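Local coordinates for protein putative endo-1,4-beta-xylanase (Bacteroides thetaiotaomicron VPI-5482, PDB 5MSX) that probably hydrolyses glycosidic bonds as a calcium-binding family 43 glycoside hydrolase, consistent with an arabinofuranosidase acting on plant pectin in the gut, at residues E41-F46 against G102-Y107; A165-G170 against A175-D180; Y212-I217 against G299-V304. All coordinates share one frame; numbering follows the deposited sequence.

The three contacts follow one another along the chain and all lie within the glycoside hydrolase family 43 region, whose catalytic fold is a five-bladed beta-propeller. Contact 1 joins strands of two different sheets, contact 2 is a hairpin inside a four-stranded antiparallel sheet, and contact 3 ties the next such sheet to a later loop. The centres of contact 1 and contact 2 are about 17 Å apart, those of contact 2 and contact 3 about 21 Å. Neighbours touch: Tyr107 OH reaches Leu177 CD2 at 3.9 Å, and Phe168 CD2 meets Tyr213 CE1 at 3.8 Å. Contacts 1 and 3 do not meet; contact 2 touches both, which is consistent with successive blades packed side by side round the propeller.

Contact 1: residues E41-F46 against G102-Y107; sequences EINGVF and GKYYIY. With EDO (1,2-ethanediol), chain G; EDO (1,2-ethanediol), chain V.
Tyr104 and Ile42 reach across from two separate sheets, their side chains running past each other in opposite senses. The backbones stay well apart, the CA atoms of Ile42 and Tyr104 lying 10.6 Å from each other, and the gap is spanned by side chains and a bound ethanediol. On the isoleucine it is the CG2 methyl that does the touching: it lies 3.6 Å from Tyr104 OH and 4.0 Å from Tyr104 CE1, meeting the phenol obliquely at its hydroxyl end. With chi1 of Ile42 at -53°, CG2 stands opposite the backbone N and is carried forward to the phenol. The Asn43 side chain and the tyrosine come at each other from opposite directions, the amide plane turned 81° from the ring. Asn43 ND2 comes no nearer to Tyr104 OH than 3.6 Å, a packing distance and not a bond.

Ile42 and Asn43 belong to a tight hairpin: Ile42 to Val45 form a type I' beta turn, with Asn43 and Gly44 in left-handed conformations, linking strand 37-42 to strand 45-52. The turn is closed by Val45 N to Ile42 O at 3.2 Å, and Ile42 N returns a bond to Val45 O. Tyr104 lies on strand 103-106, in another antiparallel sheet, where its ring also meets Phe99 edge-to-face. The polar link is supplied by the ethanediol, probably from the crystallisation liquor. Its O2 donates to Asn43 OD1 at 2.5 Å, while its O1 sits at the edge of the tyrosine ring, near the ring plane, and is hydrogen-bonded to Tyr104 OH at 2.7 Å. The diol thus spans the two polar groups, which do not bond directly. Nearby, Asn43 packs on Asp270 of a second subunit and Tyr104 on Gly268 of that same subunit.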
loop_
_atom_site.group_PDB
_atom_site.type_symbol
_atom_site.label_atom_id
_atom_site.label_comp_id
_atom_site.label_asym_id
_atom_site.label_seq_id
_atom_site.Cartn_x
_atom_site.Cartn_y
_atom_site.Cartn_z
ATOM N N GLU C 41 2.585 -6.882 20.699
ATOM C CA GLU C 41 3.512 -5.820 20.980
ATOM C C GLU C 41 3.662 -4.957 19.742
ATOM O O GLU C 41 3.893 -5.491 18.662
ATOM C CB GLU C 41 4.863 -6.375 21.373
ATOM C CG GLU C 41 5.900 -5.323 21.722
ATOM C CD GLU C 41 7.210 -5.925 22.231
ATOM O OE1 GLU C 41 7.373 -7.160 22.180
ATOM O OE2 GLU C 41 8.079 -5.153 22.705
ATOM N N ILE C 42 3.512 -3.640 19.903
ATOM C CA ILE C 42 3.704 -2.689 18.826
ATOM C C ILE C 42 4.607 -1.575 19.336
ATOM O O ILE C 42 4.244 -0.875 20.277
ATOM C CB ILE C 42 2.393 -2.035 18.356
ATOM C CG1 ILE C 42 1.344 -3.079 17.993
ATOM C CG2 ILE C 42 2.645 -1.119 17.140
ATOM C CD1 ILE C 42 -0.006 -2.465 17.654
ATOM N N ASN C 43 5.776 -1.421 18.721
ATOM C CA ASN C 43 6.735 -0.377 19.091
ATOM C C ASN C 43 7.079 -0.367 20.584
ATOM O O ASN C 43 7.004 0.659 21.245
ATOM C CB ASN C 43 6.202 1.000 18.670
ATOM C CG ASN C 43 5.911 1.084 17.189
ATOM O OD1 ASN C 43 6.550 0.415 16.350
ATOM N ND2 ASN C 43 4.975 1.923 16.847
ATOM N N GLY C 44 7.420 -1.518 21.119
ATOM C CA GLY C 44 7.782 -1.629 22.518
ATOM C C GLY C 44 6.672 -1.548 23.571
ATOM O O GLY C 44 6.979 -1.530 24.746
ATOM N N VAL C 45 5.403 -1.544 23.175
ATOM C CA VAL C 45 4.269 -1.503 24.122
ATOM C C VAL C 45 3.278 -2.643 23.790
ATOM O O VAL C 45 3.025 -2.903 22.622
ATOM C CB VAL C 45 3.545 -0.140 24.002
ATOM C CG1 VAL C 45 2.359 -0.063 24.944
ATOM C CG2 VAL C 45 4.520 1.018 24.266
ATOM N N PHE C 46 2.682 -3.283 24.802
ATOM C CA PHE C 46 1.641 -4.305 24.542
ATOM C C PHE C 46 0.275 -3.666 24.393
ATOM O O PHE C 46 -0.032 -2.711 25.083
ATOM C CB PHE C 46 1.611 -5.381 25.615
ATOM C CG PHE C 46 2.957 -6.056 25.838
ATOM C CD1 PHE C 46 3.364 -7.107 25.031
ATOM C CD2 PHE C 46 3.805 -5.634 26.859
ATOM C CE1 PHE C 46 4.601 -7.721 25.218
ATOM C CE2 PHE C 46 5.032 -6.252 27.074
ATOM C CZ PHE C 46 5.440 -7.305 26.256
ATOM N N GLY C 102 2.071 1.987 5.348
ATOM C CA GLY C 102 2.328 3.090 6.261
ATOM C C GLY C 102 1.240 3.353 7.279
ATOM O O GLY C 102 1.292 4.379 7.927
ATOM N N LYS C 103 0.300 2.410 7.436
ATOM C CA LYS C 103 -0.912 2.539 8.266
ATOM C C LYS C 103 -1.158 1.282 9.121
ATOM O O LYS C 103 -0.555 0.229 8.901
ATOM C CB LYS C 103 -2.159 2.678 7.374
ATOM C CG LYS C 103 -2.204 3.870 6.446
ATOM C CD LYS C 103 -2.068 5.160 7.214
ATOM C CE LYS C 103 -2.189 6.355 6.291
ATOM N NZ LYS C 103 -1.237 7.427 6.712
ATOM N N TYR C 104 -2.129 1.404 10.018
ATOM C CA TYR C 104 -2.646 0.293 10.819
ATOM C C TYR C 104 -4.065 -0.042 10.380
ATOM O O TYR C 104 -4.915 0.853 10.261
ATOM C CB TYR C 104 -2.611 0.658 12.295
ATOM C CG TYR C 104 -1.214 0.745 12.813
ATOM C CD1 TYR C 104 -0.550 -0.390 13.253
ATOM C CD2 TYR C 104 -0.493 1.970 12.796
ATOM C CE1 TYR C 104 0.756 -0.337 13.706
ATOM C CE2 TYR C 104 0.832 2.036 13.268
ATOM C CZ TYR C 104 1.446 0.872 13.714
ATOM O OH TYR C 104 2.745 0.882 14.175
ATOM N N TYR C 105 -4.304 -1.322 10.109
ATOM C CA TYR C 105 -5.623 -1.842 9.755
ATOM C C TYR C 105 -6.143 -2.791 10.872
ATOM O O TYR C 105 -5.367 -3.515 11.485
ATOM C CB TYR C 105 -5.560 -2.594 8.441
ATOM C CG TYR C 105 -5.171 -1.763 7.247
ATOM C CD1 TYR C 105 -3.814 -1.512 6.947
ATOM C CD2 TYR C 105 -6.142 -1.248 6.392
ATOM C CE1 TYR C 105 -3.451 -0.758 5.837
ATOM C CE2 TYR C 105 -5.788 -0.474 5.281
ATOM C CZ TYR C 105 -4.451 -0.238 5.012
ATOM O OH TYR C 105 -4.114 0.509 3.931
ATOM N N ILE C 106 -7.449 -2.769 11.115
ATOM C CA ILE C 106 -8.076 -3.658 12.061
ATOM C C ILE C 106 -9.396 -4.124 11.474
ATOM O O ILE C 106 -10.016 -3.407 10.681
ATOM C CB ILE C 106 -8.191 -2.976 13.444
ATOM C CG1 ILE C 106 -8.338 -4.024 14.560
ATOM C CG2 ILE C 106 -9.300 -1.923 13.447
ATOM C CD1 ILE C 106 -7.977 -3.477 15.923
ATOM N N TYR C 107 -9.794 -5.352 11.800
ATOM C CA TYR C 107 -10.930 -5.996 11.164
ATOM C C TYR C 107 -11.940 -6.560 12.210
ATOM O O TYR C 107 -12.007 -7.772 12.442
ATOM C CB TYR C 107 -10.447 -7.066 10.214
ATOM C CG TYR C 107 -9.421 -6.581 9.204
ATOM C CD1 TYR C 107 -8.092 -6.408 9.566
ATOM C CD2 TYR C 107 -9.779 -6.281 7.890
ATOM C CE1 TYR C 107 -7.143 -5.964 8.660
ATOM C CE2 TYR C 107 -8.829 -5.843 6.963
ATOM C CZ TYR C 107 -7.511 -5.692 7.364
ATOM O OH TYR C 107 -6.539 -5.257 6.511
HETATM C C1 EDO G . 5.231 -1.223 12.794
HETATM O O1 EDO G . 4.426 -1.175 13.964
HETATM C C2 EDO G . 6.571 -0.666 13.216
HETATM O O2 EDO G . 6.392 0.619 13.845
HETATM C C1 EDO V . 2.334 -10.793 17.468
HETATM O O1 EDO V . 3.062 -11.907 18.021
HETATM C C2 EDO V . 2.985 -9.477 17.833
HETATM O O2 EDO V . 3.464 -9.484 19.185
#

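Contact 2: residues A165-G170 against A175-D180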
loop_
_atom_site.group_PDB
_atom_site.type_symbol
_atom_site.label_atom_id
_atom_site.label_comp_id
_atom_site.label_asym_id
_atom_site.label_seq_id
_atom_site.Cartn_x
_atom_site.Cartn_y
_atom_site.Cartn_z
ATOM N N ALA C 165 -0.845 -11.143 1.777
ATOM C CA ALA C 165 -1.750 -11.074 2.917
ATOM C C ALA C 165 -2.930 -12.042 2.745
ATOM O O ALA C 165 -3.345 -12.335 1.624
ATOM C CB ALA C 165 -2.227 -9.647 3.130
ATOM N N TYR C 166 -3.450 -12.528 3.883
ATOM C CA TYR C 166 -4.560 -13.482 3.974
ATOM C C TYR C 166 -5.501 -13.074 5.093
ATOM O O TYR C 166 -5.070 -12.560 6.132
ATOM C CB TYR C 166 -4.074 -14.913 4.276
ATOM C CG TYR C 166 -3.118 -15.502 3.284
ATOM C CD1 TYR C 166 -1.764 -15.254 3.368
ATOM C CD2 TYR C 166 -3.571 -16.323 2.263
ATOM C CE1 TYR C 166 -0.879 -15.780 2.429
ATOM C CE2 TYR C 166 -2.707 -16.869 1.336
ATOM C CZ TYR C 166 -1.359 -16.590 1.414
ATOM O OH TYR C 166 -0.507 -17.156 0.505
ATOM N N VAL C 167 -6.788 -13.318 4.880
ATOM C CA VAL C 167 -7.795 -13.137 5.912
ATOM C C VAL C 167 -8.399 -14.512 6.228
ATOM O O VAL C 167 -8.795 -15.238 5.331
ATOM C CB VAL C 167 -8.850 -12.060 5.550
ATOM C CG1 VAL C 167 -9.592 -12.355 4.238
ATOM C CG2 VAL C 167 -9.803 -11.871 6.728
ATOM N N PHE C 168 -8.372 -14.876 7.507
ATOM C CA PHE C 168 -9.001 -16.074 8.048
ATOM C C PHE C 168 -10.246 -15.664 8.833
ATOM O O PHE C 168 -10.219 -14.687 9.542
ATOM C CB PHE C 168 -8.039 -16.761 9.028
ATOM C CG PHE C 168 -6.844 -17.380 8.386
ATOM C CD1 PHE C 168 -5.692 -16.639 8.177
ATOM C CD2 PHE C 168 -6.865 -18.713 7.996
ATOM C CE1 PHE C 168 -4.577 -17.214 7.586
ATOM C CE2 PHE C 168 -5.745 -19.308 7.396
ATOM C CZ PHE C 168 -4.605 -18.552 7.202
ATOM N N TRP C 169 -11.340 -16.389 8.708
ATOM C CA TRP C 169 -12.511 -16.063 9.517
ATOM C C TRP C 169 -13.259 -17.312 9.960
ATOM O O TRP C 169 -12.798 -18.400 9.718
ATOM C CB TRP C 169 -13.400 -14.969 8.856
ATOM C CG TRP C 169 -14.162 -15.312 7.611
ATOM C CD1 TRP C 169 -15.515 -15.640 7.527
ATOM C CD2 TRP C 169 -13.673 -15.278 6.256
ATOM N NE1 TRP C 169 -15.866 -15.834 6.202
ATOM C CE2 TRP C 169 -14.764 -15.614 5.404
ATOM C CE3 TRP C 169 -12.418 -15.040 5.683
ATOM C CZ2 TRP C 169 -14.628 -15.715 4.007
ATOM C CZ3 TRP C 169 -12.281 -15.133 4.290
ATOM C CH2 TRP C 169 -13.391 -15.466 3.467
ATOM N N GLY C 170 -14.360 -17.148 10.680
ATOM C CA GLY C 170 -15.051 -18.291 11.290
ATOM C C GLY C 170 -15.548 -19.298 10.278
ATOM O O GLY C 170 -15.661 -19.000 9.067
ATOM N N ALA C 175 -9.112 -16.668 2.600
ATOM C CA ALA C 175 -8.938 -16.092 1.271
ATOM C C ALA C 175 -7.745 -15.137 1.284
ATOM O O ALA C 175 -7.438 -14.540 2.329
ATOM C CB ALA C 175 -10.194 -15.337 0.878
ATOM N N LYS C 176 -7.098 -14.954 0.131
ATOM C CA LYS C 176 -6.091 -13.896 -0.004
ATOM C C LYS C 176 -6.715 -12.515 0.170
ATOM O O LYS C 176 -7.904 -12.320 -0.079
ATOM C CB LYS C 176 -5.367 -13.962 -1.346
ATOM C CG LYS C 176 -4.503 -15.201 -1.483
ATOM C CD LYS C 176 -3.724 -15.197 -2.790
ATOM C CE LYS C 176 -2.753 -16.346 -2.791
ATOM N NZ LYS C 176 -2.221 -16.548 -4.157
ATOM N N LEU C 177 -5.887 -11.575 0.602
ATOM C CA LEU C 177 -6.254 -10.191 0.770
ATOM C C LEU C 177 -5.345 -9.381 -0.153
ATOM O O LEU C 177 -4.133 -9.629 -0.230
ATOM C CB LEU C 177 -6.035 -9.814 2.227
ATOM C CG LEU C 177 -6.665 -8.587 2.856
ATOM C CD1 LEU C 177 -8.202 -8.598 2.721
ATOM C CD2 LEU C 177 -6.238 -8.486 4.330
ATOM N N ASN C 178 -5.919 -8.419 -0.865
ATOM C CA ASN C 178 -5.129 -7.547 -1.765
ATOM C C ASN C 178 -4.221 -6.584 -1.015
ATOM O O ASN C 178 -4.408 -6.361 0.178
ATOM C CB ASN C 178 -6.062 -6.767 -2.706
ATOM C CG ASN C 178 -6.891 -7.678 -3.594
ATOM O OD1 ASN C 178 -7.917 -7.279 -4.128
ATOM N ND2 ASN C 178 -6.450 -8.902 -3.757
ATOM N N GLU C 179 -3.276 -5.969 -1.734
ATOM C CA GLU C 179 -2.309 -5.024 -1.142
ATOM C C GLU C 179 -2.942 -3.792 -0.549
ATOM O O GLU C 179 -2.386 -3.204 0.377
ATOM C CB GLU C 179 -1.241 -4.556 -2.144
ATOM C CG GLU C 179 -0.507 -5.671 -2.872
ATOM C CD GLU C 179 -1.122 -5.951 -4.229
ATOM O OE1 GLU C 179 -2.215 -6.577 -4.269
ATOM O OE2 GLU C 179 -0.523 -5.524 -5.246
ATOM N N ASP C 180 -4.092 -3.387 -1.071
ATOM C CA ASP C 180 -4.893 -2.353 -0.410
ATOM C C ASP C 180 -5.432 -2.793 1.000
ATOM O O ASP C 180 -5.966 -1.963 1.730
ATOM C CB ASP C 180 -6.051 -1.863 -1.323
ATOM C CG ASP C 180 -7.104 -2.948 -1.616
ATOM O OD1 ASP C 180 -7.092 -4.028 -1.000
ATOM O OD2 ASP C 180 -7.952 -2.725 -2.495
HETATM O O HOH W 1 -1.589 -8.947 -0.281
#
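This is a backbone-paired beta hairpin in which Val167 and Ala175 form an antiparallel hydrogen-bonded pair, at the middle of a four-stranded antiparallel sheet. Val167 N donates to Ala175 O at 2.9 Å and Ala175 N returns a bond to Val167 O at 3.1 Å. The first of these meets its carbonyl almost head-on, with a C=O...N angle of 176°. Further along, Leu177 N donates to Ala165 O at 2.8 Å, but from well above the carbonyl plane. The reciprocal link there is made by a water, which accepts from Ala165 N and donates to Leu177 O.

Between these, Tyr166 and Lys176 form a non-hydrogen-bonded pair. Their side chains lie side by side and point the same way: Lys176 CG packs 3.7 Å from Tyr166 CE2, and the extended lysine chain runs on until its CE nears the phenol oxygen. The contact made is one of aliphatic carbon against an aromatic ring.

Strands 165-169 and 173-177 are the inner two of the sheet, which has the plain up-and-down strand order of a propeller blade, as expected in family 43. Ala165, Val167, Ala175 and Leu177 share one side of it. There Ala165 CB meets Leu177 CB at 3.9 Å, and CG1 of Val167, held between backbone N and carbonyl carbon at chi1 58°, packs on Ala175 O. Trp169 adopts a similar first torsion, 69°, which swings its six-membered ring toward the partner strand and sets CZ3 4.0 Å from Ala175 CB. Its indole also stacks on His173, and its side chain lies about 6 Å from that of Asp154, predicted to modulate the pKa of the catalytic glutamate.

Contact 3: residues Y212-I217 against G299-V304; sequences YYLYTI and GTIRPV. With EDO (1,2-ethanediol), chain B.
Tyr212 carries this contact, its phenol extending from strand 210-217 to the loop at 299-304. At the far end of the ring, Tyr212 OH donates a very short hydrogen bond, 2.5 Å, to Gly299 O, and that oxygen lies at the ring edge, in its plane. Tyr212 CE2 is also close to the carbonyl oxygen, 3.2 Å away.

Gly299 has positive phi, 92°, and a CB here would be jammed against the preceding carbonyl, which by itself calls for glycine, and would also sit tightly against the tyrosine hydroxyl. Two residues on, Ile301 slides past the phenol in the opposite sense. Its CG1 branch, set beside the backbone N at chi1 -63°, brings CD1 to 3.8 Å from Tyr212 CD2, an oblique approach to the ring. The same methyl lies 4.0 Å from Leu214 CD1, so that it touches two side chains on one face of the strand.

That strand is an inner member of a four-stranded antiparallel sheet, a blade in the propeller fold of family 43. Phe205, on the adjoining strand, stacks on the Tyr212 ring, and Ile301 N is held by Tyr227 OH from the strand on the other side. Putting a phenylalanine in place of Tyr212 would probably leave Gly299 O without its hydroxyl donor and the loop less firmly pinned. A buried hydroxyl-to-carbonyl bond at one end of the ring and methyl packing along its side thus help, with the Tyr227 bond, to set where the irregular loop lies against the sheet.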
loop_
_atom_site.group_PDB
_atom_site.type_symbol
_atom_site.label_atom_id
_atom_site.label_comp_id
_atom_site.label_asym_id
_atom_site.label_seq_id
_atom_site.Cartn_x
_atom_site.Cartn_y
_atom_site.Cartn_z
ATOM N N TYR C 212 0.598 -22.576 11.312
ATOM C CA TYR C 212 -0.279 -23.107 12.363
ATOM C C TYR C 212 -1.657 -22.493 12.248
ATOM O O TYR C 212 -1.798 -21.279 12.305
ATOM C CB TYR C 212 0.299 -22.798 13.745
ATOM C CG TYR C 212 1.589 -23.509 14.024
ATOM C CD1 TYR C 212 2.825 -22.940 13.685
ATOM C CD2 TYR C 212 1.593 -24.768 14.598
ATOM C CE1 TYR C 212 4.019 -23.599 13.935
ATOM C CE2 TYR C 212 2.785 -25.444 14.825
ATOM C CZ TYR C 212 3.996 -24.844 14.516
ATOM O OH TYR C 212 5.194 -25.532 14.737
ATOM N N TYR C 213 -2.671 -23.338 12.056
ATOM C CA TYR C 213 -4.060 -22.919 12.031
ATOM C C TYR C 213 -4.789 -23.521 13.237
ATOM O O TYR C 213 -5.044 -24.717 13.281
ATOM C CB TYR C 213 -4.757 -23.363 10.724
ATOM C CG TYR C 213 -6.186 -22.961 10.711
ATOM C CD1 TYR C 213 -6.521 -21.644 10.573
ATOM C CD2 TYR C 213 -7.210 -23.892 10.900
ATOM C CE1 TYR C 213 -7.824 -21.229 10.651
ATOM C CE2 TYR C 213 -8.536 -23.491 10.956
ATOM C CZ TYR C 213 -8.839 -22.158 10.848
ATOM O OH TYR C 213 -10.130 -21.693 10.876
ATOM N N LEU C 214 -5.132 -22.665 14.186
ATOM C CA LEU C 214 -5.858 -23.040 15.399
ATOM C C LEU C 214 -7.284 -22.569 15.240
ATOM O O LEU C 214 -7.509 -21.440 14.792
ATOM C CB LEU C 214 -5.251 -22.336 16.645
ATOM C CG LEU C 214 -3.897 -22.805 17.202
ATOM C CD1 LEU C 214 -2.782 -22.755 16.184
ATOM C CD2 LEU C 214 -3.547 -21.937 18.404
ATOM N N TYR C 215 -8.230 -23.408 15.650
ATOM C CA TYR C 215 -9.645 -23.144 15.465
ATOM C C TYR C 215 -10.429 -23.640 16.698
ATOM O O TYR C 215 -10.059 -24.640 17.315
ATOM C CB TYR C 215 -10.103 -23.816 14.160
ATOM C CG TYR C 215 -9.968 -25.331 14.135
ATOM C CD1 TYR C 215 -8.760 -25.941 13.835
ATOM C CD2 TYR C 215 -11.060 -26.149 14.410
ATOM C CE1 TYR C 215 -8.632 -27.321 13.846
ATOM C CE2 TYR C 215 -10.946 -27.541 14.408
ATOM C CZ TYR C 215 -9.745 -28.119 14.131
ATOM O OH TYR C 215 -9.645 -29.492 14.153
ATOM N N THR C 216 -11.477 -22.930 17.080
ATOM C CA THR C 216 -12.315 -23.379 18.207
ATOM C C THR C 216 -13.284 -24.453 17.800
ATOM O O THR C 216 -13.653 -24.571 16.618
ATOM C CB THR C 216 -13.141 -22.248 18.894
ATOM O OG1 THR C 216 -14.250 -21.810 18.061
ATOM C CG2 THR C 216 -12.249 -21.113 19.280
ATOM N N ILE C 217 -13.615 -25.270 18.796
ATOM C CA ILE C 217 -14.667 -26.269 18.768
ATOM C C ILE C 217 -15.534 -26.068 20.044
ATOM O O ILE C 217 -15.002 -25.692 21.087
ATOM C CB ILE C 217 -13.998 -27.658 18.739
ATOM C CG1 ILE C 217 -13.394 -27.928 17.354
ATOM C CG2 ILE C 217 -14.932 -28.774 19.139
ATOM C CD1 ILE C 217 -14.307 -27.583 16.195
ATOM N N GLY C 299 7.917 -29.436 15.889
ATOM C CA GLY C 299 6.996 -28.350 15.588
ATOM C C GLY C 299 5.588 -28.535 16.132
ATOM O O GLY C 299 4.802 -27.596 16.042
ATOM N N THR C 300 5.247 -29.702 16.702
ATOM C CA THR C 300 3.891 -29.863 17.251
ATOM C C THR C 300 3.729 -28.972 18.484
ATOM O O THR C 300 4.706 -28.743 19.200
ATOM C CB THR C 300 3.506 -31.306 17.658
ATOM O OG1 THR C 300 4.526 -31.866 18.471
ATOM C CG2 THR C 300 3.227 -32.161 16.446
ATOM N N ILE C 301 2.511 -28.468 18.701
ATOM C CA ILE C 301 2.197 -27.628 19.869
ATOM C C ILE C 301 1.930 -28.523 21.072
ATOM O O ILE C 301 1.162 -29.498 20.971
ATOM C CB ILE C 301 0.958 -26.730 19.621
ATOM C CG1 ILE C 301 1.219 -25.738 18.487
ATOM C CG2 ILE C 301 0.565 -25.982 20.886
ATOM C CD1 ILE C 301 -0.027 -25.037 17.973
ATOM N N ARG C 302 2.545 -28.198 22.207
ATOM C CA ARG C 302 2.253 -28.931 23.440
ATOM C C ARG C 302 0.931 -28.425 24.008
ATOM O O ARG C 302 0.755 -27.207 24.123
ATOM C CB ARG C 302 3.372 -28.756 24.464
ATOM C CG ARG C 302 4.739 -29.279 23.975
ATOM C CD ARG C 302 5.832 -29.247 25.056
ATOM N NE ARG C 302 5.380 -29.884 26.298
ATOM C CZ ARG C 302 5.150 -31.177 26.455
ATOM N NH1 ARG C 302 5.371 -32.053 25.468
ATOM N NH2 ARG C 302 4.703 -31.610 27.624
ATOM N N PRO C 303 -0.004 -29.336 24.358
ATOM C CA PRO C 303 -1.270 -28.853 24.952
ATOM C C PRO C 303 -0.990 -27.896 26.107
ATOM O O PRO C 303 -0.094 -28.148 26.920
ATOM C CB PRO C 303 -1.955 -30.145 25.418
ATOM C CG PRO C 303 -1.468 -31.172 24.459
ATOM C CD PRO C 303 -0.041 -30.790 24.118
ATOM N N VAL C 304 -1.723 -26.791 26.155
ATOM C CA VAL C 304 -1.403 -25.700 27.074
ATOM C C VAL C 304 -1.748 -26.076 28.509
ATOM O O VAL C 304 -2.801 -26.588 28.756
ATOM C CB VAL C 304 -2.153 -24.401 26.704
ATOM C CG1 VAL C 304 -1.833 -23.295 27.715
ATOM C CG2 VAL C 304 -1.753 -23.963 25.300
HETATM C C1 EDO B . 2.809 -25.590 26.647
HETATM O O1 EDO B . 1.839 -25.300 25.614
HETATM C C2 EDO B . 2.348 -25.591 28.093
HETATM O O2 EDO B . 1.736 -24.322 28.486
#